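Local coordinates for FERM, ARHGEF and pleckstrin domain-containing protein 2 (Mus musculus, PDB 6D2K) that activates RAC1 as a guanine nucleotide exchange factor, with roles in semaphorin responses, actin remodelling and integrin signalling, represented here by its FERM domain, at residues L127-L132 and L165-R170. Sequence-based numbering, arbitrary orientation.
Sequences LISHLL and LDFHQR
Ser129 meets the backbone of the other helix at close quarters: its CB lies 3.5 Å from the His168 N. Ser129 CA and His168 CA are 4.7 Å apart, consistent with the small serine side chain between the helices. Its OG rests 3.3 Å from the CB of Phe167, touching the root of that side chain while the ring leads off along helix 121-136 to Asn122, Ala125 and Leu126. One turn further on, Leu132 covers a face of the His168 imidazole. The leucine CB sits 4.0 Å from the ring centroid and 16° off the normal, a CH-pi contact displaced toward the CE1 rim, and CD1 reaches on to 4.1 Å from His168 ND1; the two side chains cross at about a right angle. With CG anti to the backbone N (chi1 -170°), the His168 ring is carried alongside helix 121-136, where CD2 also comes within 3.7 Å of the Ser129 O. This is helix-on-helix packing inside the all-helical central lobe of the FERM domain, joining helix 121-136 to the C-terminal part of helix 161-168. The polar ends find their partners in the next shell. Ser129 OG lies between the backbone N and the carbonyl carbon (chi1 74°), turned back to hydrogen-bond Leu126 O in its own helix, and it also bonds to His171 NE2, just past 165-170. His168 ND1 bonds to Asp144 OD2 on helix 141-150; NE2 makes weak hydrogen bonds to Gly137 O and Gln133 OE1, so ND1 to Asp144 is the main polar tie. Trading the imidazole for an alanine here removes the face under Leu132 and would probably leave the Asp144 carboxylate without its mate. Beyond the ring, Leu132 also packs on Asp144, His147 and Tyr153.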
ATOM      1  N   LEU A 127       1.730 -15.744   9.228  1.00 13.41           N
ATOM      2  CA  LEU A 127       2.369 -14.891   8.225  1.00 12.58           C
ATOM      3  C   LEU A 127       3.847 -14.683   8.534  1.00 12.24           C
ATOM      4  O   LEU A 127       4.701 -14.837   7.651  1.00 13.94           O
ATOM      5  CB  LEU A 127       1.673 -13.517   8.160  1.00 14.69           C
ATOM      6  CG  LEU A 127       0.386 -13.483   7.355  1.00 15.96           C
ATOM      7  CD1 LEU A 127      -0.361 -12.170   7.618  1.00 17.13           C
ATOM      8  CD2 LEU A 127       0.682 -13.630   5.873  1.00 16.61           C
ATOM      9  N   ILE A 128       4.152 -14.294   9.768  1.00 13.47           N
ATOM     10  CA  ILE A 128       5.534 -14.041  10.151  1.00 12.93           C
ATOM     11  C   ILE A 128       6.367 -15.310  10.009  1.00 13.93           C
ATOM     12  O   ILE A 128       7.505 -15.244   9.566  1.00 13.75           O
ATOM     13  CB  ILE A 128       5.640 -13.483  11.574  1.00 11.62           C
ATOM     14  CG1 ILE A 128       4.894 -12.152  11.656  1.00 14.69           C
ATOM     15  CG2 ILE A 128       7.106 -13.293  11.980  1.00 16.14           C
ATOM     16  CD1 ILE A 128       4.718 -11.638  13.077  1.00 17.61           C
ATOM     17  N   SER A 129       5.789 -16.463  10.339  1.00 12.53           N
ATOM     18  CA  SER A 129       6.549 -17.713  10.236  1.00 12.70           C
ATOM     19  C   SER A 129       6.983 -18.008   8.794  1.00 13.91           C
ATOM     20  O   SER A 129       8.072 -18.553   8.556  1.00 13.41           O
ATOM     21  CB  SER A 129       5.777 -18.895  10.843  1.00 11.56           C
ATOM     22  OG  SER A 129       4.701 -19.308  10.018  1.00 12.71           O
ATOM     23  N   HIS A 130       6.133 -17.667   7.833  1.00 11.91           N
ATOM     24  CA  HIS A 130       6.495 -17.821   6.423  1.00 12.06           C
ATOM     25  C   HIS A 130       7.525 -16.787   5.998  1.00 10.46           C
ATOM     26  O   HIS A 130       8.440 -17.096   5.217  1.00 11.06           O
ATOM     27  CB  HIS A 130       5.264 -17.772   5.518  1.00 12.28           C
ATOM     28  CG  HIS A 130       4.496 -19.058   5.503  1.00 15.32           C
ATOM     29  ND1 HIS A 130       3.221 -19.184   6.009  1.00 15.76           N
ATOM     30  CD2 HIS A 130       4.858 -20.290   5.077  1.00  9.28           C
ATOM     31  CE1 HIS A 130       2.818 -20.439   5.868  1.00 11.89           C
ATOM     32  NE2 HIS A 130       3.796 -21.126   5.307  1.00 18.36           N
ATOM     33  N   LEU A 131       7.402 -15.572   6.530  1.00 11.82           N
ATOM     34  CA  LEU A 131       8.408 -14.547   6.255  1.00 11.80           C
ATOM     35  C   LEU A 131       9.778 -14.975   6.782  1.00 12.41           C
ATOM     36  O   LEU A 131      10.794 -14.776   6.108  1.00 13.69           O
ATOM     37  CB  LEU A 131       7.991 -13.192   6.846  1.00 12.48           C
ATOM     38  CG  LEU A 131       6.804 -12.510   6.165  1.00 14.28           C
ATOM     39  CD1 LEU A 131       6.266 -11.355   7.021  1.00 14.42           C
ATOM     40  CD2 LEU A 131       7.179 -12.030   4.780  1.00 12.93           C
ATOM     41  N   LEU A 132       9.803 -15.587   7.967  1.00 11.36           N
ATOM     42  CA  LEU A 132      11.048 -16.163   8.495  1.00 13.82           C
ATOM     43  C   LEU A 132      11.589 -17.250   7.574  1.00 11.79           C
ATOM     44  O   LEU A 132      12.780 -17.284   7.282  1.00 13.85           O
ATOM     45  CB  LEU A 132      10.853 -16.721   9.906  1.00 13.49           C
ATOM     46  CG  LEU A 132      10.623 -15.722  11.040  1.00 16.16           C
ATOM     47  CD1 LEU A 132      10.493 -16.481  12.353  1.00 18.69           C
ATOM     48  CD2 LEU A 132      11.747 -14.696  11.121  1.00 16.43           C
ATOM     49  N   LEU A 165       7.352 -19.445  16.360  1.00 18.26           N
ATOM     50  CA  LEU A 165       8.309 -20.548  16.355  1.00 23.69           C
ATOM     51  C   LEU A 165       7.626 -21.867  16.034  1.00 18.72           C
ATOM     52  O   LEU A 165       8.126 -22.676  15.248  1.00 20.44           O
ATOM     53  CB  LEU A 165       8.976 -20.662  17.728  1.00 21.86           C
ATOM     54  CG  LEU A 165      10.304 -19.955  18.015  1.00 34.28           C
ATOM     55  CD1 LEU A 165      10.602 -18.835  17.029  1.00 28.55           C
ATOM     56  CD2 LEU A 165      10.325 -19.451  19.459  1.00 32.61           C
ATOM     57  N   ASP A 166       6.485 -22.088  16.669  1.00 18.64           N
ATOM     58  CA  ASP A 166       5.678 -23.283  16.453  1.00 21.61           C
ATOM     59  C   ASP A 166       5.284 -23.467  14.984  1.00 21.51           C
ATOM     60  O   ASP A 166       5.433 -24.552  14.418  1.00 20.37           O
ATOM     61  CB  ASP A 166       4.436 -23.200  17.351  1.00 22.00           C
ATOM     62  CG  ASP A 166       3.466 -24.355  17.146  1.00 34.55           C
ATOM     63  OD1 ASP A 166       2.515 -24.469  17.951  1.00 45.45           O
ATOM     64  OD2 ASP A 166       3.629 -25.138  16.190  1.00 40.43           O
ATOM     65  N   PHE A 167       4.787 -22.408  14.358  1.00 16.64           N
ATOM     66  CA  PHE A 167       4.412 -22.477  12.950  1.00 16.09           C
ATOM     67  C   PHE A 167       5.645 -22.642  12.047  1.00 16.38           C
ATOM     68  O   PHE A 167       5.602 -23.380  11.064  1.00 16.22           O
ATOM     69  CB  PHE A 167       3.634 -21.220  12.516  1.00 15.38           C
ATOM     70  CG  PHE A 167       2.200 -21.177  12.983  1.00 18.35           C
ATOM     71  CD1 PHE A 167       1.318 -22.187  12.656  1.00 16.52           C
ATOM     72  CD2 PHE A 167       1.724 -20.082  13.690  1.00 16.64           C
ATOM     73  CE1 PHE A 167      -0.001 -22.152  13.079  1.00 18.68           C
ATOM     74  CE2 PHE A 167       0.409 -20.027  14.109  1.00 18.94           C
ATOM     75  CZ  PHE A 167      -0.461 -21.064  13.796  1.00 19.17           C
ATOM     76  N   HIS A 168       6.723 -21.922  12.354  1.00 15.29           N
ATOM     77  CA  HIS A 168       7.919 -21.987  11.524  1.00 15.90           C
ATOM     78  C   HIS A 168       8.458 -23.414  11.426  1.00 19.95           C
ATOM     79  O   HIS A 168       8.937 -23.826  10.372  1.00 17.41           O
ATOM     80  CB  HIS A 168       8.996 -21.048  12.058  1.00 16.47           C
ATOM     81  CG  HIS A 168      10.167 -20.886  11.137  1.00 14.53           C
ATOM     82  ND1 HIS A 168      11.370 -20.364  11.556  1.00 16.19           N
ATOM     83  CD2 HIS A 168      10.320 -21.181   9.824  1.00 16.67           C
ATOM     84  CE1 HIS A 168      12.210 -20.328  10.537  1.00 16.75           C
ATOM     85  NE2 HIS A 168      11.603 -20.830   9.477  1.00 16.69           N
ATOM     86  N   GLN A 169       8.357 -24.168  12.518  1.00 19.09           N
ATOM     87  CA  GLN A 169       8.829 -25.554  12.526  1.00 21.12           C
ATOM     88  C   GLN A 169       8.124 -26.404  11.474  1.00 22.19           C
ATOM     89  O   GLN A 169       8.651 -27.438  11.048  1.00 23.20           O
ATOM     90  CB  GLN A 169       8.635 -26.183  13.908  1.00 23.39           C
ATOM     91  CG  GLN A 169       9.506 -25.592  14.974  1.00 27.58           C
ATOM     92  CD  GLN A 169       9.144 -26.092  16.358  1.00 34.56           C
ATOM     93  OE1 GLN A 169       9.185 -27.294  16.627  1.00 42.60           O
ATOM     94  NE2 GLN A 169       8.796 -25.168  17.247  1.00 31.19           N
ATOM     95  N   ARG A 170       6.941 -25.974  11.046  1.00 22.20           N
ATOM     96  CA  ARG A 170       6.162 -26.724  10.066  1.00 17.85           C
ATOM     97  C   ARG A 170       6.635 -26.517   8.628  1.00 20.50           C
ATOM     98  O   ARG A 170       6.184 -27.220   7.729  1.00 22.52           O
ATOM     99  CB  ARG A 170       4.680 -26.335  10.137  1.00 19.42           C
ATOM    100  CG  ARG A 170       4.091 -26.364  11.529  1.00 19.96           C
ATOM    101  CD  ARG A 170       2.627 -25.944  11.507  1.00 22.90           C
ATOM    102  NE  ARG A 170       2.056 -26.020  12.843  1.00 26.09           N
ATOM    103  CZ  ARG A 170       0.757 -25.910  13.107  1.00 22.55           C
ATOM    104  NH1 ARG A 170      -0.111 -25.722  12.123  1.00 24.93           N
ATOM    105  NH2 ARG A 170       0.334 -25.994  14.359  1.00 28.69           N
TER